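Local coordinates for alpha,alpha-trehalose-phosphate synthase (UDP-forming) (Burkholderia xenovorans, PDB 5HXA), which belongs to glycosyltransferase family 20 and folds into the two Rossmann-like domains of the GT-B class, at residues 104-109 against 175-180; 132-137 against 458-463; 295-300 against 332-337; 422-427 against 434-439. One frame throughout, in Å; residues are numbered along the deposited sequence. Where two conformers were deposited one is given.

Interaction 1: residues 104-109 against 175-180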
loop_
_atom_site.group_PDB
_atom_site.type_symbol
_atom_site.label_atom_id
_atom_site.label_comp_id
_atom_site.label_asym_id
_atom_site.label_seq_id
_atom_site.Cartn_x
_atom_site.Cartn_y
_atom_site.Cartn_z
ATOM N N SER A 104 3.187 5.641 -8.613
ATOM C CA SER A 104 3.449 4.877 -9.822
ATOM C C SER A 104 2.654 5.440 -10.995
ATOM O O SER A 104 1.565 5.988 -10.832
ATOM C CB SER A 104 3.086 3.408 -9.601
ATOM O OG SER A 104 3.426 2.586 -10.710
ATOM N N ARG A 105 3.217 5.306 -12.188
ATOM C CA ARG A 105 2.513 5.647 -13.414
ATOM C C ARG A 105 2.767 4.529 -14.408
ATOM O O ARG A 105 3.896 4.048 -14.525
ATOM C CB ARG A 105 2.988 6.994 -13.985
ATOM C CG ARG A 105 2.725 8.190 -13.069
ATOM C CD ARG A 105 1.232 8.461 -12.859
ATOM N NE ARG A 105 1.000 9.659 -12.046
ATOM C CZ ARG A 105 0.968 9.670 -10.714
ATOM N NH1 ARG A 105 1.149 8.546 -10.029
ATOM N NH2 ARG A 105 0.753 10.805 -10.062
ATOM N N TYR A 106 1.728 4.105 -15.112
ATOM C CA TYR A 106 1.857 3.019 -16.071
ATOM C C TYR A 106 1.644 3.552 -17.476
ATOM O O TYR A 106 0.713 4.324 -17.725
ATOM C CB TYR A 106 0.865 1.884 -15.789
ATOM C CG TYR A 106 0.944 0.807 -16.849
ATOM C CD1 TYR A 106 2.072 -0.009 -16.948
ATOM C CD2 TYR A 106 -0.078 0.637 -17.775
ATOM C CE1 TYR A 106 2.169 -0.982 -17.929
ATOM C CE2 TYR A 106 0.005 -0.336 -18.757
ATOM C CZ TYR A 106 1.134 -1.141 -18.827
ATOM O OH TYR A 106 1.232 -2.101 -19.803
ATOM N N ASP A 107 2.509 3.134 -18.392
ATOM C CA ASP A 107 2.383 3.513 -19.789
ATOM C C ASP A 107 2.701 2.304 -20.656
ATOM O O ASP A 107 3.756 1.679 -20.500
ATOM C CB ASP A 107 3.309 4.684 -20.129
ATOM C CG ASP A 107 3.150 5.144 -21.566
ATOM O OD1 ASP A 107 2.210 5.918 -21.844
ATOM O OD2 ASP A 107 3.953 4.718 -22.414
ATOM N N ARG A 108 1.776 1.971 -21.556
ATOM C CA ARG A 108 1.939 0.778 -22.382
ATOM C C ARG A 108 3.211 0.829 -23.213
ATOM O O ARG A 108 3.857 -0.201 -23.423
ATOM C CB ARG A 108 0.750 0.617 -23.315
ATOM C CG ARG A 108 -0.464 0.071 -22.678
ATOM C CD ARG A 108 -1.554 0.041 -23.725
ATOM N NE ARG A 108 -2.778 -0.523 -23.181
ATOM C CZ ARG A 108 -3.928 -0.553 -23.840
ATOM N NH1 ARG A 108 -4.012 -0.035 -25.067
ATOM N NH2 ARG A 108 -4.992 -1.079 -23.259
ATOM N N GLN A 109 3.556 2.008 -23.742
ATOM C CA GLN A 109 4.733 2.101 -24.604
ATOM C C GLN A 109 6.005 1.885 -23.805
ATOM O O GLN A 109 6.946 1.243 -24.289
ATOM C CB GLN A 109 4.778 3.450 -25.318
ATOM C CG GLN A 109 3.815 3.556 -26.484
ATOM C CD GLN A 109 2.368 3.468 -26.049
ATOM O OE1 GLN A 109 1.585 2.709 -26.625
ATOM N NE2 GLN A 109 2.006 4.237 -25.021
ATOM N N ILE A 175 -0.175 -3.045 -10.633
ATOM C CA ILE A 175 0.647 -2.960 -11.847
ATOM C C ILE A 175 -0.096 -3.683 -12.970
ATOM O O ILE A 175 -0.322 -4.897 -12.869
ATOM C CB ILE A 175 2.034 -3.580 -11.627
ATOM C CG1 ILE A 175 2.810 -2.823 -10.542
ATOM C CG2 ILE A 175 2.819 -3.647 -12.943
ATOM C CD1 ILE A 175 3.979 -3.653 -9.981
ATOM N N PRO A 176 -0.499 -3.009 -14.044
ATOM C CA PRO A 176 -1.459 -3.620 -14.981
ATOM C C PRO A 176 -0.958 -4.929 -15.581
ATOM O O PRO A 176 -1.714 -5.909 -15.593
ATOM C CB PRO A 176 -1.675 -2.520 -16.035
ATOM C CG PRO A 176 -1.529 -1.255 -15.219
ATOM C CD PRO A 176 -0.352 -1.561 -14.293
ATOM N N PRO A 177 0.308 -5.032 -16.062
ATOM C CA PRO A 177 0.757 -6.345 -16.578
ATOM C C PRO A 177 1.341 -7.298 -15.535
ATOM O O PRO A 177 2.169 -8.148 -15.886
ATOM C CB PRO A 177 1.825 -5.962 -17.609
ATOM C CG PRO A 177 2.445 -4.722 -17.013
ATOM C CD PRO A 177 1.286 -3.969 -16.385
ATOM N N HIS A 178 0.915 -7.198 -14.271
ATOM C CA HIS A 178 1.545 -7.997 -13.218
ATOM C C HIS A 178 1.457 -9.494 -13.496
ATOM O O HIS A 178 2.385 -10.240 -13.165
ATOM C CB HIS A 178 0.922 -7.680 -11.854
ATOM C CG HIS A 178 -0.519 -8.068 -11.743
ATOM N ND1 HIS A 178 -1.543 -7.258 -12.186
ATOM C CD2 HIS A 178 -1.107 -9.177 -11.234
ATOM C CE1 HIS A 178 -2.702 -7.858 -11.965
ATOM N NE2 HIS A 178 -2.463 -9.024 -11.390
ATOM N N GLU A 179 0.358 -9.966 -14.096
ATOM C CA GLU A 179 0.246 -11.411 -14.321
ATOM C C GLU A 179 1.300 -11.915 -15.303
ATOM O O GLU A 179 1.895 -12.984 -15.098
ATOM C CB GLU A 179 -1.160 -11.762 -14.803
ATOM C CG GLU A 179 -2.217 -11.318 -13.828
ATOM C CD GLU A 179 -3.455 -12.176 -13.878
ATOM O OE1 GLU A 179 -3.918 -12.612 -12.799
ATOM O OE2 GLU A 179 -3.954 -12.421 -14.997
ATOM N N GLU A 180 1.548 -11.160 -16.373
ATOM C CA GLU A 180 2.565 -11.556 -17.341
ATOM C C GLU A 180 3.956 -11.552 -16.711
ATOM O O GLU A 180 4.803 -12.403 -17.029
ATOM C CB GLU A 180 2.496 -10.605 -18.544
ATOM C CG GLU A 180 3.516 -10.852 -19.625
ATOM C CD GLU A 180 3.232 -10.035 -20.879
ATOM O OE1 GLU A 180 3.026 -8.802 -20.766
ATOM O OE2 GLU A 180 3.201 -10.639 -21.973
#
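Tyr106 lays one face of its ring over Pro176, while its hydroxyl-bearing end runs on to Pro177. Pro176 CG stands 3.8 Å from the centroid of the Tyr106 ring and 26° off its normal, a CH-pi contact shifted toward the rim, where Tyr106 CD2 comes within 3.5 Å of Pro176 CG. Pro177 approaches obliquely, its CD 3.5 Å from Tyr106 CE1. The reach depends on Tyr106 CG lying anti to the backbone N (chi1 176°), which swings the phenol across to the two pyrrolidines. Proline suits the partner role because its rigid ring offers C-H groups to an electron-rich aromatic face. The prolines are held by a type I turn whose Ile175 O accepts from His178 N and, at 2.7 Å, from His178 ND1, the oxygen lying in the imidazole plane. Over the opposite face of Tyr106 sits Arg108 N, at the first turn of a helix N-capped by Asp107. In the second subunit, Phe413 packs on Tyr106, Asp414 on Pro176, and Glu420 makes a salt bridge with Arg108. The result is a Tyr-Pro CH-pi contact joining the leads into helices 108-126 and 178-185, at a subunit interface of this GT-B protein.

Interaction 2: residues 132-137 against 458-463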
loop_
_atom_site.group_PDB
_atom_site.type_symbol
_atom_site.label_atom_id
_atom_site.label_comp_id
_atom_site.label_asym_id
_atom_site.label_seq_id
_atom_site.Cartn_x
_atom_site.Cartn_y
_atom_site.Cartn_z
ATOM N N ASP A 132 27.683 -24.940 -20.601
ATOM C CA ASP A 132 27.901 -25.226 -19.190
ATOM C C ASP A 132 27.660 -24.034 -18.278
ATOM O O ASP A 132 27.671 -24.212 -17.057
ATOM C CB ASP A 132 29.333 -25.721 -18.964
ATOM C CG ASP A 132 29.552 -27.116 -19.486
ATOM O OD1 ASP A 132 28.559 -27.863 -19.611
ATOM O OD2 ASP A 132 30.716 -27.467 -19.768
ATOM N N ASP A 133 27.467 -22.836 -18.824
ATOM C CA ASP A 133 27.344 -21.650 -17.985
ATOM C C ASP A 133 26.140 -21.754 -17.058
ATOM O O ASP A 133 25.117 -22.355 -17.395
ATOM C CB ASP A 133 27.183 -20.388 -18.834
ATOM C CG ASP A 133 28.337 -20.156 -19.776
ATOM O OD1 ASP A 133 29.429 -20.723 -19.552
ATOM O OD2 ASP A 133 28.144 -19.394 -20.744
ATOM N N ILE A 134 26.257 -21.132 -15.887
ATOM C CA ILE A 134 25.104 -20.807 -15.058
ATOM C C ILE A 134 24.959 -19.294 -15.050
ATOM O O ILE A 134 25.960 -18.569 -15.070
ATOM C CB ILE A 134 25.228 -21.369 -13.629
ATOM C CG1 ILE A 134 26.435 -20.757 -12.905
ATOM C CG2 ILE A 134 25.299 -22.902 -13.684
ATOM C CD1 ILE A 134 26.629 -21.265 -11.476
ATOM N N ILE A 135 23.714 -18.817 -15.042
ATOM C CA ILE A 135 23.404 -17.404 -15.237
ATOM C C ILE A 135 22.701 -16.883 -13.992
ATOM O O ILE A 135 21.726 -17.486 -13.530
ATOM C CB ILE A 135 22.535 -17.195 -16.491
ATOM C CG1 ILE A 135 23.228 -17.805 -17.719
ATOM C CG2 ILE A 135 22.239 -15.717 -16.714
ATOM C CD1 ILE A 135 22.291 -17.979 -18.915
ATOM N N TRP A 136 23.190 -15.757 -13.460
ATOM C CA TRP A 136 22.636 -15.119 -12.263
ATOM C C TRP A 136 22.238 -13.688 -12.615
ATOM O O TRP A 136 23.103 -12.841 -12.860
ATOM C CB TRP A 136 23.654 -15.141 -11.120
ATOM C CG TRP A 136 23.122 -14.699 -9.775
ATOM C CD1 TRP A 136 21.834 -14.361 -9.459
ATOM C CD2 TRP A 136 23.880 -14.572 -8.561
ATOM N NE1 TRP A 136 21.748 -14.019 -8.120
ATOM C CE2 TRP A 136 22.991 -14.143 -7.551
ATOM C CE3 TRP A 136 25.229 -14.777 -8.234
ATOM C CZ2 TRP A 136 23.406 -13.918 -6.233
ATOM C CZ3 TRP A 136 25.641 -14.551 -6.924
ATOM C CH2 TRP A 136 24.734 -14.126 -5.940
ATOM N N VAL A 137 20.934 -13.421 -12.634
ATOM C CA VAL A 137 20.370 -12.139 -13.055
ATOM C C VAL A 137 19.926 -11.359 -11.823
ATOM O O VAL A 137 19.377 -11.939 -10.880
ATOM C CB VAL A 137 19.186 -12.372 -14.018
ATOM C CG1 VAL A 137 18.591 -11.045 -14.495
ATOM C CG2 VAL A 137 19.624 -13.248 -15.202
ATOM N N ALA A 458 25.006 -22.336 -4.667
ATOM C CA ALA A 458 24.842 -23.779 -4.483
ATOM C C ALA A 458 23.467 -24.237 -4.958
ATOM O O ALA A 458 23.340 -25.301 -5.565
ATOM C CB ALA A 458 25.053 -24.168 -3.019
ATOM N N ASP A 459 22.425 -23.444 -4.691
ATOM C CA ASP A 459 21.103 -23.785 -5.210
ATOM C C ASP A 459 21.082 -23.725 -6.731
ATOM O O ASP A 459 20.477 -24.583 -7.382
ATOM C CB ASP A 459 20.037 -22.852 -4.624
ATOM C CG ASP A 459 19.749 -23.144 -3.157
ATOM O OD1 ASP A 459 20.101 -24.240 -2.697
ATOM O OD2 ASP A 459 19.176 -22.280 -2.462
ATOM N N LEU A 460 21.744 -22.721 -7.315
ATOM C CA LEU A 460 21.771 -22.610 -8.773
ATOM C C LEU A 460 22.526 -23.774 -9.406
ATOM O O LEU A 460 22.143 -24.259 -10.479
ATOM C CB LEU A 460 22.392 -21.274 -9.192
ATOM C CG LEU A 460 22.385 -20.963 -10.696
ATOM C CD1 LEU A 460 20.958 -21.008 -11.250
ATOM C CD2 LEU A 460 23.027 -19.601 -10.973
ATOM N N ARG A 461 23.603 -24.237 -8.763
ATOM C CA ARG A 461 24.337 -25.389 -9.281
ATOM C C ARG A 461 23.645 -26.714 -8.996
ATOM O O ARG A 461 24.101 -27.751 -9.496
ATOM C CB ARG A 461 25.757 -25.422 -8.700
ATOM C CG ARG A 461 26.597 -24.221 -9.106
ATOM C CD ARG A 461 28.009 -24.285 -8.542
ATOM N NE ARG A 461 28.835 -23.199 -9.065
ATOM C CZ ARG A 461 29.404 -22.251 -8.324
ATOM N NH1 ARG A 461 29.257 -22.251 -7.007
ATOM N NH2 ARG A 461 30.139 -21.307 -8.901
ATOM N N ASN A 462 22.579 -26.714 -8.201
ATOM C CA ASN A 462 21.815 -27.925 -7.913
ATOM C C ASN A 462 20.646 -28.129 -8.876
ATOM O O ASN A 462 19.913 -29.112 -8.747
ATOM C CB ASN A 462 21.300 -27.877 -6.467
ATOM C CG ASN A 462 20.756 -29.217 -5.995
ATOM O OD1 ASN A 462 21.456 -30.228 -6.027
ATOM N ND2 ASN A 462 19.499 -29.228 -5.554
ATOM N N VAL A 463 20.459 -27.226 -9.837
ATOM C CA VAL A 463 19.314 -27.313 -10.736
ATOM C C VAL A 463 19.501 -28.432 -11.755
ATOM O O VAL A 463 18.608 -29.262 -11.950
ATOM C CB VAL A 463 19.082 -25.958 -11.426
ATOM C CG1 VAL A 463 18.040 -26.099 -12.548
ATOM C CG2 VAL A 463 18.679 -24.906 -10.394
#
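Strand residue Ile134 and helix residue Leu460 bring their backbones closest, with 7.3 Å between Ile134 CA and Leu460 CA, where the last turn of helix 449-461 passes the start of strand 134-138. Strand alternation points Ile134 toward the helix and Ile135 away from it. Leu460 answers with its CD2 branch, which lies 3.9 Å from Ile134 CB and 3.6 Å from the backbone oxygen Ile135 O, so one methyl covers both a side chain and the strand backbone. With chi1 at -175° the branch point Leu460 CG is set away from the backbone N, and its CD2 methyl reaches the strand. Ile134 CG1 sits between its own N and carbonyl carbon (chi1 62°), and the side chain crosses that of Arg461 at about a right angle. Branched aliphatic residues fill this buried seam without polar demands, whereas arginine suits its margin: Arg461 CG and NE both lie 3.8 Å from Ile134 CD1, so the extended chain lines the edge of the seam. Strand 134-138 runs between parallel neighbours 12-16 and 158-161. Beside the contact, Trp136 stacks on Phe456 and meets Trp452 of the same helix, while helix 32-43 touches Trp136 through Val36 and Arg461 through Thr43.

Interaction 3: residues 295-300 against 332-337. With EDO (1,2-ethanediol), chain H; EDO (1,2-ethanediol), chain G.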
loop_
_atom_site.group_PDB
_atom_site.type_symbol
_atom_site.label_atom_id
_atom_site.label_comp_id
_atom_site.label_asym_id
_atom_site.label_seq_id
_atom_site.Cartn_x
_atom_site.Cartn_y
_atom_site.Cartn_z
ATOM N N GLY A 295 16.693 19.479 27.538
ATOM C CA GLY A 295 18.078 19.404 27.980
ATOM C C GLY A 295 19.056 18.983 26.895
ATOM O O GLY A 295 20.267 19.182 27.050
ATOM N N TRP A 296 18.567 18.397 25.806
ATOM C CA TRP A 296 19.445 18.015 24.706
ATOM C C TRP A 296 19.749 19.163 23.745
ATOM O O TRP A 296 20.617 19.003 22.874
ATOM C CB TRP A 296 18.845 16.838 23.930
ATOM C CG TRP A 296 19.132 15.506 24.574
ATOM C CD1 TRP A 296 18.234 14.678 25.185
ATOM C CD2 TRP A 296 20.413 14.870 24.699
ATOM N NE1 TRP A 296 18.874 13.564 25.677
ATOM C CE2 TRP A 296 20.210 13.653 25.386
ATOM C CE3 TRP A 296 21.709 15.204 24.286
ATOM C CZ2 TRP A 296 21.255 12.771 25.677
ATOM C CZ3 TRP A 296 22.749 14.326 24.575
ATOM C CH2 TRP A 296 22.513 13.122 25.261
ATOM N N HIS A 297 19.067 20.305 23.871
ATOM C CA HIS A 297 19.345 21.425 22.978
ATOM C C HIS A 297 20.808 21.821 23.098
ATOM O O HIS A 297 21.310 22.014 24.203
ATOM C CB HIS A 297 18.454 22.627 23.308
ATOM C CG HIS A 297 16.999 22.394 23.044
ATOM N ND1 HIS A 297 16.110 23.424 22.827
ATOM C CD2 HIS A 297 16.274 21.252 22.987
ATOM C CE1 HIS A 297 14.900 22.926 22.639
ATOM N NE2 HIS A 297 14.972 21.610 22.731
ATOM N N GLY A 298 21.494 21.934 21.956
ATOM C CA GLY A 298 22.903 22.292 21.966
ATOM C C GLY A 298 23.836 21.172 22.378
ATOM O O GLY A 298 25.049 21.400 22.463
ATOM N N ARG A 299 23.312 19.973 22.645
ATOM C CA ARG A 299 24.113 18.841 23.096
ATOM C C ARG A 299 24.032 17.658 22.150
ATOM O O ARG A 299 24.669 16.626 22.396
ATOM C CB ARG A 299 23.682 18.420 24.504
ATOM C CG ARG A 299 23.879 19.557 25.504
ATOM C CD ARG A 299 23.917 19.062 26.928
ATOM N NE ARG A 299 24.533 20.058 27.798
ATOM C CZ ARG A 299 23.867 21.030 28.411
ATOM N NH1 ARG A 299 22.552 21.133 28.261
ATOM N NH2 ARG A 299 24.516 21.896 29.180
ATOM N N VAL A 300 23.284 17.792 21.063
ATOM C CA VAL A 300 23.158 16.739 20.065
ATOM C C VAL A 300 22.937 17.423 18.728
ATOM O O VAL A 300 22.331 18.494 18.661
ATOM C CB VAL A 300 21.997 15.769 20.392
ATOM C CG1 VAL A 300 20.656 16.520 20.424
ATOM C CG2 VAL A 300 21.946 14.617 19.371
ATOM N N GLY A 332 15.338 26.718 12.053
ATOM C CA GLY A 332 14.867 28.036 12.463
ATOM C C GLY A 332 14.229 28.013 13.840
ATOM O O GLY A 332 14.369 28.957 14.624
ATOM N N ARG A 333 13.540 26.918 14.159
ATOM C CA ARG A 333 12.803 26.825 15.414
ATOM C C ARG A 333 13.735 26.632 16.611
ATOM O O ARG A 333 13.522 27.244 17.662
ATOM C CB ARG A 333 11.791 25.679 15.325
ATOM C CG ARG A 333 10.940 25.501 16.582
ATOM C CD ARG A 333 9.917 24.389 16.396
ATOM N NE ARG A 333 8.925 24.441 17.457
ATOM C CZ ARG A 333 7.920 23.589 17.597
ATOM N NH1 ARG A 333 7.768 22.584 16.743
ATOM N NH2 ARG A 333 7.068 23.752 18.598
ATOM N N PHE A 334 14.783 25.805 16.474
ATOM C CA PHE A 334 15.601 25.417 17.624
ATOM C C PHE A 334 17.039 25.924 17.599
ATOM O O PHE A 334 17.729 25.803 18.622
ATOM C CB PHE A 334 15.635 23.885 17.764
ATOM C CG PHE A 334 14.285 23.268 17.999
ATOM C CD1 PHE A 334 13.686 23.330 19.247
ATOM C CD2 PHE A 334 13.617 22.636 16.975
ATOM C CE1 PHE A 334 12.443 22.767 19.462
ATOM C CE2 PHE A 334 12.374 22.073 17.180
ATOM C CZ PHE A 334 11.785 22.141 18.423
ATOM N N ALA A 335 17.520 26.464 16.480
ATOM C CA ALA A 335 18.936 26.813 16.378
ATOM C C ALA A 335 19.337 27.875 17.397
ATOM O O ALA A 335 18.547 28.742 17.781
ATOM C CB ALA A 335 19.285 27.327 14.970
ATOM N N GLN A 336 20.600 27.817 17.801
ATOM C CA GLN A 336 21.253 28.845 18.589
ATOM C C GLN A 336 22.413 29.397 17.765
ATOM O O GLN A 336 22.767 28.853 16.715
ATOM C CB GLN A 336 21.728 28.270 19.930
ATOM C CG GLN A 336 20.607 27.611 20.749
ATOM C CD GLN A 336 21.138 26.787 21.925
ATOM O OE1 GLN A 336 22.339 26.768 22.188
ATOM N NE2 GLN A 336 20.240 26.100 22.631
ATOM N N LEU A 337 23.021 30.480 18.248
ATOM C CA LEU A 337 24.040 31.159 17.456
ATOM C C LEU A 337 25.273 30.294 17.237
ATOM O O LEU A 337 26.059 30.576 16.328
ATOM C CB LEU A 337 24.419 32.486 18.112
ATOM C CG LEU A 337 23.306 33.546 18.068
ATOM C CD1 LEU A 337 23.646 34.746 18.937
ATOM C CD2 LEU A 337 23.023 33.979 16.633
HETATM C C1 EDO H . 9.302 26.326 20.146
HETATM O O1 EDO H . 8.436 25.619 21.046
HETATM C C2 EDO H . 8.591 27.566 19.613
HETATM O O2 EDO H . 7.780 27.223 18.483
HETATM C C1 EDO G . 5.009 21.147 16.954
HETATM O O1 EDO G . 4.820 21.523 18.324
HETATM C C2 EDO G . 4.472 19.738 16.750
HETATM O O2 EDO G . 4.794 18.951 17.904
HETATM O O HOH W 1 17.065 25.788 21.270
HETATM O O HOH W 2 20.246 24.954 25.607
#
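A single water ties His297 to the end of helix 314-334: it donates to Phe334 O at 2.7 Å and is hydrogen-bonded to His297 ND1 at 3.0 Å, with a weak third bond from Gln336 NE2. A second water accepts from Gln336 NE2 at 3.2 Å and gives a weak bond to His297 O. The rings meet directly. Phe334 turns its edge toward the face of His297 in an offset edge-to-face pair, planes at 83° and centroids of His297 and Phe334 5.4 Å apart, with Phe334 CD1 3.6 Å from His297 CE1. Histidine suits this place because both nitrogens find work: NE2 bonds to Leu290 O of helix 279-292, which, with the water on ND1, would help to hold the ring's rotation. Phenylalanine is buried and supplies the apolar side. Gly298 takes a positive phi (76°) beside the Gln336 amide, a conformation easiest without a side chain. Since no hydrogen bond links the segments directly, their polar matching runs through water, and the direct contact is the aromatic pair together with the Gln336 amide against His297 CB.

Interaction 4: residues 422-427 against 434-439. With EDO (1,2-ethanediol), chain F.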
loop_
_atom_site.group_PDB
_atom_site.type_symbol
_atom_site.label_atom_id
_atom_site.label_comp_id
_atom_site.label_asym_id
_atom_site.label_seq_id
_atom_site.Cartn_x
_atom_site.Cartn_y
_atom_site.Cartn_z
ATOM N N LEU A 422 15.509 7.492 19.934
ATOM C CA LEU A 422 16.673 8.381 19.891
ATOM C C LEU A 422 17.131 8.743 21.298
ATOM O O LEU A 422 18.329 8.714 21.601
ATOM C CB LEU A 422 16.359 9.662 19.100
ATOM C CG LEU A 422 16.082 9.494 17.608
ATOM C CD1 LEU A 422 15.711 10.849 16.996
ATOM C CD2 LEU A 422 17.291 8.881 16.893
ATOM N N GLU A 423 16.184 9.095 22.176
ATOM C CA GLU A 423 16.550 9.438 23.552
ATOM C C GLU A 423 17.173 8.246 24.271
ATOM O O GLU A 423 18.184 8.384 24.973
ATOM C CB GLU A 423 15.317 9.942 24.307
ATOM C CG GLU A 423 15.636 10.532 25.669
ATOM C CD GLU A 423 14.414 11.194 26.310
ATOM O OE1 GLU A 423 14.516 11.621 27.484
ATOM O OE2 GLU A 423 13.352 11.283 25.644
ATOM N N ARG A 424 16.600 7.055 24.089
ATOM C CA ARG A 424 17.175 5.861 24.706
ATOM C C ARG A 424 18.579 5.593 24.177
ATOM O O ARG A 424 19.489 5.252 24.946
ATOM C CB ARG A 424 16.265 4.651 24.451
ATOM C CG ARG A 424 16.725 3.358 25.153
ATOM C CD ARG A 424 15.792 2.150 24.928
ATOM N NE ARG A 424 16.223 1.021 25.759
ATOM C CZ ARG A 424 15.619 -0.162 25.823
ATOM N NH1 ARG A 424 14.538 -0.401 25.084
ATOM N NH2 ARG A 424 16.096 -1.113 26.640
ATOM N N ALA A 425 18.767 5.723 22.861
ATOM C CA ALA A 425 20.084 5.516 22.262
ATOM C C ALA A 425 21.102 6.507 22.809
ATOM O O ALA A 425 22.252 6.140 23.104
ATOM C CB ALA A 425 19.995 5.653 20.734
ATOM N N LEU A 426 20.708 7.774 22.923
ATOM C CA LEU A 426 21.661 8.803 23.311
ATOM C C LEU A 426 22.153 8.612 24.740
ATOM O O LEU A 426 23.285 8.990 25.056
ATOM C CB LEU A 426 21.024 10.189 23.170
ATOM C CG LEU A 426 20.843 10.730 21.753
ATOM C CD1 LEU A 426 19.920 11.951 21.771
ATOM C CD2 LEU A 426 22.218 11.111 21.180
ATOM N N SER A 427 21.325 8.051 25.618
ATOM C CA SER A 427 21.671 7.932 27.031
ATOM C C SER A 427 22.063 6.516 27.435
ATOM O O SER A 427 22.223 6.242 28.631
ATOM C CB SER A 427 20.506 8.413 27.899
ATOM O OG SER A 427 19.336 7.669 27.627
ATOM N N GLN A 434 27.705 -2.092 24.438
ATOM C CA GLN A 434 28.622 -3.142 23.997
ATOM C C GLN A 434 27.900 -4.470 23.796
ATOM O O GLN A 434 28.194 -5.201 22.845
ATOM C CB GLN A 434 29.756 -3.300 25.009
ATOM C CG GLN A 434 30.791 -2.171 24.939
ATOM C CD GLN A 434 31.812 -2.251 26.058
ATOM O OE1 GLN A 434 31.464 -2.511 27.206
ATOM N NE2 GLN A 434 33.081 -2.019 25.731
ATOM N N ALA A 435 26.978 -4.815 24.696
ATOM C CA ALA A 435 26.255 -6.079 24.544
ATOM C C ALA A 435 25.407 -6.071 23.273
ATOM O O ALA A 435 25.363 -7.067 22.540
ATOM C CB ALA A 435 25.390 -6.349 25.778
ATOM N N ARG A 436 24.747 -4.945 22.982
ATOM C CA ARG A 436 23.948 -4.843 21.758
ATOM C C ARG A 436 24.818 -4.955 20.513
ATOM O O ARG A 436 24.451 -5.634 19.544
ATOM C CB ARG A 436 23.180 -3.521 21.727
ATOM C CG ARG A 436 22.004 -3.469 22.699
ATOM C CD ARG A 436 21.353 -2.075 22.690
ATOM N NE ARG A 436 20.251 -1.984 23.649
ATOM C CZ ARG A 436 19.014 -2.410 23.406
ATOM N NH1 ARG A 436 18.715 -2.965 22.231
ATOM N NH2 ARG A 436 18.078 -2.283 24.340
ATOM N N HIS A 437 25.959 -4.265 20.510
ATOM C CA HIS A 437 26.865 -4.337 19.371
ATOM C C HIS A 437 27.355 -5.769 19.150
ATOM O O HIS A 437 27.349 -6.264 18.018
ATOM C CB HIS A 437 28.035 -3.372 19.595
ATOM C CG HIS A 437 29.084 -3.436 18.530
ATOM N ND1 HIS A 437 30.297 -4.053 18.723
ATOM C CD2 HIS A 437 29.108 -2.941 17.267
ATOM C CE1 HIS A 437 31.023 -3.952 17.623
ATOM N NE2 HIS A 437 30.324 -3.283 16.722
ATOM N N ALA A 438 27.737 -6.463 20.232
ATOM C CA ALA A 438 28.157 -7.857 20.118
ATOM C C ALA A 438 27.038 -8.735 19.565
ATOM O O ALA A 438 27.286 -9.618 18.729
ATOM C CB ALA A 438 28.615 -8.378 21.479
ATOM N N ASP A 439 25.802 -8.510 20.025
ATOM C CA ASP A 439 24.666 -9.329 19.600
ATOM C C ASP A 439 24.381 -9.168 18.115
ATOM O O ASP A 439 23.857 -10.092 17.487
ATOM C CB ASP A 439 23.397 -8.967 20.386
ATOM C CG ASP A 439 23.414 -9.479 21.823
ATOM O OD1 ASP A 439 24.387 -10.151 22.217
ATOM O OD2 ASP A 439 22.440 -9.212 22.559
HETATM C C1 EDO F . 17.722 -1.477 30.430
HETATM O O1 EDO F . 17.930 -1.802 29.045
HETATM C C2 EDO F . 16.862 -0.223 30.550
HETATM O O2 EDO F . 17.534 0.848 29.883
#
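Helices 415-426 and 430-446 follow one another in the C-terminal Rossmann-like domain of the GT-B fold, and at this level their backbones stand well apart, with 13.0 Å between Arg424 CA and Arg436 CA. Only long side chains can span such a gap, and arginine suits it: both run extended from CG to NE and cross at about a right angle. A chi1 of -176° directs the Arg424 chain away from its backbone N and out toward the second helix. The guanidinium planes are 80° apart, so Arg436 comes edge-on to a face of Arg424, its NH2 3.2 Å above the Arg424 plane and shifted toward the rim. Arg424 NH2 and Arg436 NH2 are 3.3 Å apart, two donors without a bond between them. Their closeness makes sense through Glu432, which forms a salt bridge with Arg436 NE and a long, weak ion pair with Arg424, so its carboxylate probably offsets much of the local positive charge. Arg436 NH1 also bonds to Gly406 O, and both chains rest on Leu408 of strand 408-410. A 1,2-ethanediol, itself bonded to Glu432, places its O1 at the edge of the Arg424 guanidinium, 3.1 Å from Arg424 NH2.

The four contacts are divided between the two halves of a GT-B fold. Interactions 1 and 2, with centres 30 Å apart, belong to the domain built on the larger mixed sheet, and their segments alternate along the chain. Interactions 3 and 4 lie around the six-stranded parallel sheet, 23 Å apart between centres, and touch where Trp296 and Val300 pack on Leu426. Both fall in the sequence between the segments of interaction 2, whose C-terminal helix thus returns to the N-terminal domain after the chain has built the second one. Interactions 2 and 3, about 56 Å apart between centres, lie on opposite sides of the chain's centre, while interaction 1 borders the second subunit.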